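Local coordinates for gamma-butyrobetaine hydroxylase-like N-terminal domain-containing protein (Acidithiobacillus ferrooxidans, PDB 3LUU), which is of unknown function but binds zinc and belongs to the gamma-butyrobetaine hydroxylase-like N-terminal domain family, at residues A[13-16]-A[21-24]; A[37-42]-A[62-67]; A[67-70]-A[76-79]. All blocks are in the same frame, centred on the assembly; numbering follows the deposited sequence. Where two conformers were deposited one is given.

Following the chain from its N terminus, interaction 1 comes first: residues 13-16 and 21-24 pair across the short hairpin of strands 9-15 and 20-25 in the first three-stranded antiparallel sheet. Interaction 2 starts only after that hairpin is complete and closes a longer loop, bringing helix 35-40, with its zinc ligands, against the chain that leads into strand 66-72. Interaction 3 begins at Val67, where interaction 2 ends, and closes the hairpin of strands 66-72 and 76-81 in the second sheet. The three therefore follow in series, without crossing. They meet in the core, where Met21 touches Leu38, Val69 and Leu79, and Leu38 also touches Leu79.

Interaction 1 (A[13-16]-A[21-24]); sequences RPLM and MEVD
An antiparallel hairpin pairing, braced by a salt-bridge network on one face, joins the edge strand 9-15 to strand 20-25 in the first sheet. Arg13 and Glu22 form a hydrogen-bonded pair: Arg13 N donates to Glu22 O at 2.8 Å, and Glu22 N returns a bond to Arg13 O. On the same face Arg13 NE (2.9 Å) and NH2 (3.1 Å) both reach Glu22 OE1 side-on, the carboxylate plane turned 87° from that of the guanidinium; NE lies on the anti lone pair of OE1, NH2 above the carboxylate plane. End-on, Arg13 NH1 meets Asp24 OD2 at 2.9 Å and Arg13 NH2 meets Asp24 OD1 at 2.8 Å, both from above the carboxylate plane. A bend at chi3 (-65°) turns the guanidinium along strand 20-25 towards both acids. On the other face Pro14 CB packs on CG of Met21, here a selenomethionine, at 4.1 Å. Without the guanidinium, as with an alanine here, Glu22 OE1 and the Asp24 carboxylate are likely to lose their shared cation. Arg32 also bridges Glu22 OE2, Thr30 bonds Asp24 OD1 and Glu11 pairs with Arg13 NH1, so alternating charges extend across all three strands and probably stabilise one another's ionised forms.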
loop_
_atom_site.group_PDB
_atom_site.type_symbol
_atom_site.label_atom_id
_atom_site.label_comp_id
_atom_site.label_asym_id
_atom_site.label_seq_id
_atom_site.Cartn_x
_atom_site.Cartn_y
_atom_site.Cartn_z
ATOM N N ARG A 13 1.096 -8.286 4.572
ATOM C CA ARG A 13 2.232 -9.101 4.165
ATOM C C ARG A 13 2.898 -8.443 2.984
ATOM O O ARG A 13 2.495 -8.675 1.857
ATOM C CB ARG A 13 1.783 -10.499 3.742
ATOM C CG ARG A 13 1.212 -11.291 4.869
ATOM C CD ARG A 13 0.696 -12.603 4.364
ATOM N NE ARG A 13 -0.442 -12.464 3.444
ATOM C CZ ARG A 13 -1.718 -12.326 3.815
ATOM N NH1 ARG A 13 -2.061 -12.274 5.096
ATOM N NH2 ARG A 13 -2.661 -12.238 2.890
ATOM N N PRO A 14 3.960 -7.676 3.223
ATOM C CA PRO A 14 4.709 -7.183 2.077
ATOM C C PRO A 14 5.660 -8.264 1.533
ATOM O O PRO A 14 6.552 -8.737 2.254
ATOM C CB PRO A 14 5.457 -5.978 2.637
ATOM C CG PRO A 14 5.533 -6.186 4.096
ATOM C CD PRO A 14 4.468 -7.172 4.505
ATOM N N LEU A 15 5.442 -8.674 0.280
ATOM C CA LEU A 15 6.161 -9.799 -0.337
ATOM C C LEU A 15 7.245 -9.271 -1.270
ATOM O O LEU A 15 6.965 -8.758 -2.345
ATOM C CB LEU A 15 5.183 -10.725 -1.068
ATOM C CG LEU A 15 4.026 -11.361 -0.254
ATOM C CD1 LEU A 15 2.956 -11.951 -1.191
ATOM C CD2 LEU A 15 4.566 -12.424 0.759
HETATM N N MSE A 16 8.498 -9.394 -0.848
HETATM C CA MSE A 16 9.623 -8.824 -1.586
HETATM C C MSE A 16 9.894 -9.515 -2.917
HETATM O O MSE A 16 10.304 -8.871 -3.861
HETATM C CB MSE A 16 10.904 -8.860 -0.757
HETATM C CG MSE A 16 10.793 -8.252 0.607
HETATM SE SE MSE A 16 10.223 -6.401 0.457
HETATM C CE MSE A 16 11.532 -5.890 -0.903
HETATM N N MSE A 21 2.084 -6.147 -1.960
HETATM C CA MSE A 21 1.687 -6.075 -0.551
HETATM C C MSE A 21 0.276 -6.637 -0.436
HETATM O O MSE A 21 -0.657 -6.137 -1.091
HETATM C CB MSE A 21 1.757 -4.651 0.026
HETATM C CG MSE A 21 1.750 -4.641 1.578
HETATM SE SE MSE A 21 1.816 -2.858 2.228
HETATM C CE MSE A 21 0.157 -2.068 1.650
ATOM N N GLU A 22 0.135 -7.686 0.356
ATOM C CA GLU A 22 -1.166 -8.286 0.617
ATOM C C GLU A 22 -1.718 -7.721 1.906
ATOM O O GLU A 22 -0.983 -7.514 2.861
ATOM C CB GLU A 22 -1.048 -9.790 0.743
ATOM C CG GLU A 22 -0.540 -10.454 -0.518
ATOM C CD GLU A 22 -0.793 -11.947 -0.520
ATOM O OE1 GLU A 22 -0.717 -12.553 0.558
ATOM O OE2 GLU A 22 -1.026 -12.537 -1.574
ATOM N N VAL A 23 -3.009 -7.447 1.911
ATOM C CA VAL A 23 -3.718 -6.997 3.113
ATOM C C VAL A 23 -5.017 -7.793 3.190
ATOM O O VAL A 23 -5.788 -7.813 2.241
ATOM C CB VAL A 23 -4.075 -5.497 3.082
ATOM C CG1 VAL A 23 -4.774 -5.110 4.431
ATOM C CG2 VAL A 23 -2.844 -4.632 2.794
ATOM N N ASP A 24 -5.202 -8.485 4.297
ATOM C CA ASP A 24 -6.428 -9.216 4.568
ATOM C C ASP A 24 -7.349 -8.256 5.294
ATOM O O ASP A 24 -6.933 -7.604 6.257
ATOM C CB ASP A 24 -6.177 -10.375 5.496
ATOM C CG ASP A 24 -5.405 -11.515 4.860
ATOM O OD1 ASP A 24 -5.355 -11.715 3.619
ATOM O OD2 ASP A 24 -4.860 -12.255 5.674
#

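Interaction 2 (A[37-42]-A[62-67]); sequences HLRVEC and EHVSVV. With ZN (zinc ion), chain B.
The zinc-bearing helix 35-40 meets the chain entering strand 66-72 through two small apolar contacts, Arg39 with Val64 and Leu38 with Val66. Arg39 touches with its aliphatic stem: Arg39 CG lies 3.9 Å from Val64 CG1, and CD is a little farther from the same methyl. CG stands anti to the backbone N (chi1 -180°), which sends the stem towards Val64. The polar end of Arg39 is engaged by Asp83, through a salt bridge to NE. The preceding residue, Leu38, brings CD1 to 4.5 Å from Val66 CG2, a loose contact on the buried side of the helix; Leu79, Leu95 and Leu98 also pack on Leu38, while Val66 rests on Phe35 and Phe81. No hydrogen bond links the two segments, so the helix is seated here by side-chain packing alone. Two zinc ligands lie four residues apart, His37 in the helix and Glu41 just after its end. His37 NE2 and Glu41 OE2 each bind the zinc ion at 2.0 Å, so the histidine coordinates through its outer ring nitrogen and the glutamate through a carboxylate oxygen. Glu41 bends at chi2 (-90°) to bring its carboxylate round to the metal. The backbone bond from Glu41 N to His37 O, 2.9 Å long, ties the two ligand residues together. Glu101, the C-terminal residue, completes the site with O and OXT.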
loop_
_atom_site.group_PDB
_atom_site.type_symbol
_atom_site.label_atom_id
_atom_site.label_comp_id
_atom_site.label_asym_id
_atom_site.label_seq_id
_atom_site.Cartn_x
_atom_site.Cartn_y
_atom_site.Cartn_z
ATOM N N HIS A 37 2.529 0.034 -8.016
ATOM C CA HIS A 37 1.249 0.741 -7.929
ATOM C C HIS A 37 1.194 1.644 -6.702
ATOM O O HIS A 37 0.856 2.828 -6.806
ATOM C CB HIS A 37 0.122 -0.289 -7.944
ATOM C CG HIS A 37 -1.251 0.280 -8.098
ATOM N ND1 HIS A 37 -2.381 -0.488 -7.935
ATOM C CD2 HIS A 37 -1.682 1.516 -8.420
ATOM C CE1 HIS A 37 -3.448 0.254 -8.142
ATOM N NE2 HIS A 37 -3.052 1.474 -8.428
ATOM N N LEU A 38 1.597 1.105 -5.559
ATOM C CA LEU A 38 1.635 1.882 -4.322
ATOM C C LEU A 38 2.554 3.119 -4.458
ATOM O O LEU A 38 2.218 4.237 -4.036
ATOM C CB LEU A 38 2.084 0.985 -3.152
ATOM C CG LEU A 38 1.103 -0.107 -2.706
ATOM C CD1 LEU A 38 1.847 -1.155 -1.902
ATOM C CD2 LEU A 38 -0.046 0.487 -1.900
ATOM N N ARG A 39 3.705 2.920 -5.075
ATOM C CA ARG A 39 4.636 4.012 -5.255
ATOM C C ARG A 39 4.089 5.085 -6.189
ATOM O O ARG A 39 4.201 6.279 -5.899
ATOM C CB ARG A 39 5.989 3.461 -5.740
ATOM C CG ARG A 39 7.079 4.502 -5.970
ATOM C CD ARG A 39 7.386 5.297 -4.733
ATOM N NE ARG A 39 8.265 6.409 -5.037
ATOM C CZ ARG A 39 7.868 7.634 -5.380
ATOM N NH1 ARG A 39 6.589 7.945 -5.468
ATOM N NH2 ARG A 39 8.770 8.566 -5.646
ATOM N N VAL A 40 3.514 4.691 -7.319
ATOM C CA VAL A 40 3.069 5.714 -8.276
ATOM C C VAL A 40 1.805 6.410 -7.795
ATOM O O VAL A 40 1.533 7.513 -8.221
ATOM C CB VAL A 40 2.942 5.188 -9.724
ATOM C CG1 VAL A 40 4.283 4.563 -10.180
ATOM C CG2 VAL A 40 1.879 4.200 -9.850
ATOM N N GLU A 41 1.041 5.763 -6.920
ATOM C CA GLU A 41 -0.125 6.387 -6.220
ATOM C C GLU A 41 0.181 6.888 -4.810
ATOM O O GLU A 41 -0.735 7.139 -4.051
ATOM C CB GLU A 41 -1.228 5.349 -6.015
ATOM C CG GLU A 41 -1.701 4.669 -7.248
ATOM C CD GLU A 41 -2.825 5.393 -7.863
ATOM O OE1 GLU A 41 -2.837 6.625 -7.670
ATOM O OE2 GLU A 41 -3.684 4.723 -8.497
ATOM N N CYS A 42 1.445 6.967 -4.433
ATOM C CA CYS A 42 1.837 7.418 -3.103
ATOM C C CYS A 42 1.249 8.803 -2.802
ATOM O O CYS A 42 1.635 9.755 -3.472
ATOM C CB CYS A 42 3.363 7.459 -3.025
ATOM S SG CYS A 42 4.016 7.968 -1.435
ATOM N N GLU A 62 8.766 0.689 -11.764
ATOM C CA GLU A 62 8.570 -0.756 -11.810
ATOM C C GLU A 62 9.568 -1.555 -10.953
ATOM O O GLU A 62 9.270 -2.660 -10.497
ATOM C CB GLU A 62 8.541 -1.279 -13.244
ATOM C CG GLU A 62 9.849 -1.207 -14.016
ATOM C CD GLU A 62 10.008 0.093 -14.789
ATOM O OE1 GLU A 62 9.363 1.102 -14.413
ATOM O OE2 GLU A 62 10.771 0.091 -15.780
ATOM N N HIS A 63 10.744 -0.983 -10.719
ATOM C CA HIS A 63 11.745 -1.660 -9.906
ATOM C C HIS A 63 11.767 -1.207 -8.459
ATOM O O HIS A 63 12.568 -1.713 -7.663
ATOM C CB HIS A 63 13.116 -1.564 -10.568
ATOM C CG HIS A 63 13.295 -2.553 -11.693
ATOM N ND1 HIS A 63 13.442 -2.176 -13.013
ATOM C CD2 HIS A 63 13.324 -3.909 -11.688
ATOM C CE1 HIS A 63 13.571 -3.253 -13.767
ATOM N NE2 HIS A 63 13.498 -4.318 -12.988
ATOM N N VAL A 64 10.830 -0.346 -8.067
ATOM C CA VAL A 64 10.816 0.157 -6.689
ATOM C C VAL A 64 10.213 -0.916 -5.754
ATOM O O VAL A 64 9.333 -1.712 -6.171
ATOM C CB VAL A 64 10.144 1.565 -6.651
ATOM C CG1 VAL A 64 10.039 2.092 -5.261
ATOM C CG2 VAL A 64 11.012 2.562 -7.558
ATOM N N SER A 65 10.759 -1.028 -4.538
ATOM C CA SER A 65 10.183 -1.926 -3.559
ATOM C C SER A 65 9.806 -1.194 -2.275
ATOM O O SER A 65 10.278 -0.101 -2.014
ATOM C CB SER A 65 11.119 -3.102 -3.269
ATOM O OG SER A 65 12.256 -2.661 -2.564
ATOM N N VAL A 66 8.893 -1.798 -1.511
ATOM C CA VAL A 66 8.565 -1.348 -0.178
ATOM C C VAL A 66 9.577 -2.015 0.755
ATOM O O VAL A 66 9.652 -3.248 0.866
ATOM C CB VAL A 66 7.119 -1.681 0.200
ATOM C CG1 VAL A 66 6.867 -1.388 1.656
ATOM C CG2 VAL A 66 6.155 -0.889 -0.710
ATOM N N VAL A 67 10.393 -1.192 1.382
ATOM C CA VAL A 67 11.421 -1.672 2.296
ATOM C C VAL A 67 10.909 -1.824 3.723
ATOM O O VAL A 67 11.387 -2.694 4.452
ATOM C CB VAL A 67 12.693 -0.831 2.198
ATOM C CG1 VAL A 67 13.245 -0.967 0.784
ATOM C CG2 VAL A 67 12.454 0.607 2.558
HETATM ZN ZN ZN B . -4.267 2.918 -9.192
#

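Interaction 3 (A[67-70]-A[76-79]); sequences VEVV and AVQL
Strands 66-72 and 76-81 pair as an antiparallel hairpin, with direct contacts from Glu68 onward. Val67 and Glu68 together face His80 in a classic beta bulge, so two residues of one strand stand opposite one of the other. At Glu68 it is the backbone that meets the partner strand, Glu68 O lying 3.6 Å from Leu79 CA. Val69 follows as the non-hydrogen-bonded partner of Leu79 and makes the apolar side-chain contacts, with Leu79 and Val77. Val69 CG2 meets Leu79 CD2 at 3.7 Å, the two chains side by side and pointing the same way, while Val69 CG1 meets Val77 CG1 at 3.8 Å, the two side chains crossing at a slant. With CG1 anti to the backbone N (chi1 173°), the Val69 methyls are divided between these neighbours, one on Leu79 and the other also on Val77. Val69 CA makes a CA-H...O contact with Gln78 O at 3.6 Å. Val70 turns to the other face and forms the hydrogen-bonded pair with Gln78. Val70 N gives to Gln78 O at 2.9 Å and Gln78 N to Val70 O at 2.7 Å. The Val70 carbonyl oxygen also receives a CA-H...O contact from Val77 CA at 3.3 Å, beside its N-H bond. On this face Gln78 reaches out in an extended chain, its OE1 lying 4.0 Å from Val70 CB and making a weak hydrogen bond to His80 NE2. Strand 76-81 is central in its sheet: beyond it, strand 89-91 bonds Val77 through Phe90. Trp92 and Leu95 of helix 92-98 pack on Val77, and Met21 of strand 20-25 touches Val69 and Leu79, joining the two sheets.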
loop_
_atom_site.group_PDB
_atom_site.type_symbol
_atom_site.label_atom_id
_atom_site.label_comp_id
_atom_site.label_asym_id
_atom_site.label_seq_id
_atom_site.Cartn_x
_atom_site.Cartn_y
_atom_site.Cartn_z
ATOM N N VAL A 67 10.393 -1.192 1.382
ATOM C CA VAL A 67 11.421 -1.672 2.296
ATOM C C VAL A 67 10.909 -1.824 3.723
ATOM O O VAL A 67 11.387 -2.694 4.452
ATOM C CB VAL A 67 12.693 -0.831 2.198
ATOM C CG1 VAL A 67 13.245 -0.967 0.784
ATOM C CG2 VAL A 67 12.454 0.607 2.558
ATOM N N GLU A 68 9.909 -1.026 4.111
ATOM C CA GLU A 68 9.297 -1.151 5.413
ATOM C C GLU A 68 7.895 -0.602 5.427
ATOM O O GLU A 68 7.574 0.295 4.677
ATOM C CB GLU A 68 10.140 -0.408 6.454
ATOM C CG GLU A 68 9.988 -1.021 7.835
ATOM C CD GLU A 68 10.993 -0.499 8.832
ATOM O OE1 GLU A 68 11.886 0.301 8.450
ATOM O OE2 GLU A 68 10.872 -0.894 10.015
ATOM N N VAL A 69 7.071 -1.182 6.285
ATOM C CA VAL A 69 5.675 -0.820 6.478
ATOM C C VAL A 69 5.557 -0.520 7.977
ATOM O O VAL A 69 5.805 -1.404 8.802
ATOM C CB VAL A 69 4.744 -1.994 6.093
ATOM C CG1 VAL A 69 3.315 -1.681 6.461
ATOM C CG2 VAL A 69 4.870 -2.337 4.587
ATOM N N VAL A 70 5.216 0.733 8.321
ATOM C CA VAL A 70 5.171 1.195 9.704
ATOM C C VAL A 70 3.747 1.697 10.011
ATOM O O VAL A 70 3.224 2.571 9.325
ATOM C CB VAL A 70 6.196 2.329 9.932
ATOM C CG1 VAL A 70 6.161 2.819 11.381
ATOM C CG2 VAL A 70 7.606 1.850 9.579
ATOM N N ALA A 76 -3.642 4.305 9.550
ATOM C CA ALA A 76 -2.815 4.309 8.353
ATOM C C ALA A 76 -1.519 3.504 8.518
ATOM O O ALA A 76 -1.233 2.957 9.587
ATOM C CB ALA A 76 -2.527 5.750 7.965
ATOM N N VAL A 77 -0.797 3.359 7.412
ATOM C CA VAL A 77 0.572 2.862 7.413
ATOM C C VAL A 77 1.455 3.836 6.604
ATOM O O VAL A 77 1.014 4.456 5.627
ATOM C CB VAL A 77 0.781 1.411 6.812
ATOM C CG1 VAL A 77 0.418 0.331 7.825
ATOM C CG2 VAL A 77 0.090 1.230 5.418
ATOM N N GLN A 78 2.702 3.941 7.030
ATOM C CA GLN A 78 3.708 4.689 6.324
ATOM C C GLN A 78 4.496 3.642 5.543
ATOM O O GLN A 78 4.999 2.660 6.129
ATOM C CB GLN A 78 4.620 5.375 7.324
ATOM C CG GLN A 78 5.710 6.236 6.706
ATOM C CD GLN A 78 6.736 6.726 7.733
ATOM O OE1 GLN A 78 7.175 5.979 8.646
ATOM N NE2 GLN A 78 7.159 7.960 7.563
ATOM N N LEU A 79 4.623 3.836 4.243
ATOM C CA LEU A 79 5.427 2.915 3.431
ATOM C C LEU A 79 6.770 3.588 3.129
ATOM O O LEU A 79 6.818 4.767 2.764
ATOM C CB LEU A 79 4.712 2.514 2.147
ATOM C CG LEU A 79 3.339 1.865 2.244
ATOM C CD1 LEU A 79 2.929 1.356 0.885
ATOM C CD2 LEU A 79 3.317 0.776 3.318
#